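Local coordinates for Rbstp0775 protein (Geobacillus stearothermophilus, PDB 1RZ3) that is of unknown function but probably acts as an ATP-dependent kinase related to uridine kinase and phosphoribulokinase, at residues T13-K18 with S125-I130. Numbering follows the deposited sequence.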
loop_
_atom_site.group_PDB
_atom_site.type_symbol
_atom_site.label_atom_id
_atom_site.label_comp_id
_atom_site.label_asym_id
_atom_site.label_seq_id
_atom_site.Cartn_x
_atom_site.Cartn_y
_atom_site.Cartn_z
ATOM N N THR A 13 2.874 -13.504 13.535
ATOM C CA THR A 13 4.181 -13.014 13.107
ATOM C C THR A 13 4.305 -11.518 13.402
ATOM O O THR A 13 5.326 -11.054 13.909
ATOM C CB THR A 13 4.373 -13.263 11.594
ATOM O OG1 THR A 13 4.397 -14.678 11.357
ATOM C CG2 THR A 13 5.680 -12.648 11.099
ATOM N N ILE A 14 3.252 -10.770 13.086
ATOM C CA ILE A 14 3.241 -9.331 13.310
ATOM C C ILE A 14 3.289 -8.995 14.798
ATOM O O ILE A 14 3.974 -8.052 15.208
ATOM C CB ILE A 14 1.994 -8.689 12.644
ATOM C CG1 ILE A 14 2.186 -8.686 11.121
ATOM C CG2 ILE A 14 1.770 -7.266 13.168
ATOM C CD1 ILE A 14 0.932 -8.334 10.332
ATOM N N LEU A 15 2.587 -9.776 15.613
ATOM C CA LEU A 15 2.576 -9.524 17.050
ATOM C C LEU A 15 3.911 -9.849 17.726
ATOM O O LEU A 15 4.117 -9.507 18.893
ATOM C CB LEU A 15 1.456 -10.324 17.718
ATOM C CG LEU A 15 0.026 -9.899 17.368
ATOM C CD1 LEU A 15 -0.967 -10.906 17.959
ATOM C CD2 LEU A 15 -0.235 -8.495 17.905
ATOM N N ALA A 16 4.812 -10.504 16.996
ATOM C CA ALA A 16 6.123 -10.874 17.530
ATOM C C ALA A 16 7.207 -9.854 17.189
ATOM O O ALA A 16 8.320 -9.922 17.718
ATOM C CB ALA A 16 6.533 -12.261 16.998
ATOM N N ILE A 17 6.886 -8.913 16.308
ATOM C CA ILE A 17 7.850 -7.893 15.896
ATOM C C ILE A 17 8.161 -6.902 17.018
ATOM O O ILE A 17 7.250 -6.417 17.703
ATOM C CB ILE A 17 7.327 -7.084 14.693
ATOM C CG1 ILE A 17 7.035 -8.019 13.518
ATOM C CG2 ILE A 17 8.359 -6.026 14.280
ATOM C CD1 ILE A 17 6.369 -7.323 12.354
ATOM N N LYS A 18 9.446 -6.604 17.201
ATOM C CA LYS A 18 9.861 -5.648 18.221
ATOM C C LYS A 18 9.344 -4.269 17.836
ATOM O O LYS A 18 9.570 -3.803 16.722
ATOM C CB LYS A 18 11.387 -5.592 18.330
ATOM C CG LYS A 18 11.897 -4.533 19.305
ATOM C CD LYS A 18 11.432 -4.820 20.728
ATOM C CE LYS A 18 11.960 -3.788 21.720
ATOM N NZ LYS A 18 11.442 -2.419 21.461
ATOM N N SER A 125 -2.400 5.275 17.783
ATOM C CA SER A 125 -2.401 3.992 17.075
ATOM C C SER A 125 -1.171 3.189 17.499
ATOM O O SER A 125 -0.100 3.755 17.720
ATOM C CB SER A 125 -2.325 4.202 15.556
ATOM O OG SER A 125 -3.426 4.936 15.057
ATOM N N ASP A 126 -1.323 1.874 17.616
ATOM C CA ASP A 126 -0.190 1.018 17.956
ATOM C C ASP A 126 0.517 0.659 16.651
ATOM O O ASP A 126 1.747 0.524 16.603
ATOM C CB ASP A 126 -0.660 -0.267 18.634
ATOM C CG ASP A 126 -1.326 -0.010 19.965
ATOM O OD1 ASP A 126 -0.688 0.617 20.838
ATOM O OD2 ASP A 126 -2.486 -0.437 20.137
HETATM N N MSE A 127 -0.275 0.509 15.594
HETATM C CA MSE A 127 0.258 0.155 14.286
HETATM C C MSE A 127 -0.461 0.901 13.177
HETATM O O MSE A 127 -1.645 1.213 13.288
HETATM C CB MSE A 127 0.092 -1.348 14.024
HETATM C CG MSE A 127 0.587 -2.258 15.131
HETATM SE SE MSE A 127 0.562 -4.141 14.594
HETATM C CE MSE A 127 1.446 -4.893 16.146
ATOM N N ILE A 128 0.270 1.177 12.102
ATOM C CA ILE A 128 -0.282 1.847 10.938
ATOM C C ILE A 128 -0.115 0.835 9.817
ATOM O O ILE A 128 0.991 0.341 9.585
ATOM C CB ILE A 128 0.517 3.120 10.563
ATOM C CG1 ILE A 128 0.570 4.085 11.754
ATOM C CG2 ILE A 128 -0.116 3.782 9.330
ATOM C CD1 ILE A 128 -0.782 4.466 12.294
HETATM N N MSE A 129 -1.201 0.511 9.130
HETATM C CA MSE A 129 -1.119 -0.454 8.043
HETATM C C MSE A 129 -1.426 0.199 6.707
HETATM O O MSE A 129 -2.451 0.859 6.545
HETATM C CB MSE A 129 -2.080 -1.612 8.282
HETATM C CG MSE A 129 -1.898 -2.737 7.288
HETATM SE SE MSE A 129 -3.141 -4.146 7.620
HETATM C CE MSE A 129 -2.340 -4.889 9.214
ATOM N N ILE A 130 -0.523 0.008 5.754
ATOM C CA ILE A 130 -0.661 0.578 4.422
ATOM C C ILE A 130 -0.638 -0.536 3.381
ATOM O O ILE A 130 0.274 -1.364 3.375
ATOM C CB ILE A 130 0.501 1.562 4.139
ATOM C CG1 ILE A 130 0.525 2.644 5.226
ATOM C CG2 ILE A 130 0.350 2.178 2.753
ATOM C CD1 ILE A 130 1.699 3.588 5.139
#
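Selenomethionine Met127 reaches from strand 127-132 toward helix 3-15 and sets its selenium against the CG2 methyl of Ile14, SE to CG2 3.6 Å. The two side chains approach at a slant; one branch of the isoleucine meets the last two atoms of the selenomethionine, whose CE also lies 3.8 Å from CG2 of Ile14. Reach comes from the Met127 chain, which stays extended beyond CG (chi2 -172°, chi3 173°) and carries CE 5.5 Å from its own CA, a little over half of the 10.0 Å between CA of Ile14 and CA of Met127. On the helix side, CG2 of Ile14 stands anti to the backbone N, and this turns that branch to the strand. Here the C-terminal end of helix 3-15 lies over the parallel sheet of a P-loop NTPase fold, with Met127 at the start of strand 127-132, which sits between strands 53-57 and 23-29. Leu15 adds a lighter touch, its CD2 4.3 Å from CE of Met127, so the selenomethionine end lies near two successive helix residues. No hydrogen bond crosses between 13-18 and 125-130; the contact is apolar and small, burying 134 Å² in all. Helix 35-48 closes in beside it, Leu42 touching Ile14 and Leu46 touching Leu15, while Leu23 and Leu25 of the neighbouring strand and Ile51 pack on Met127.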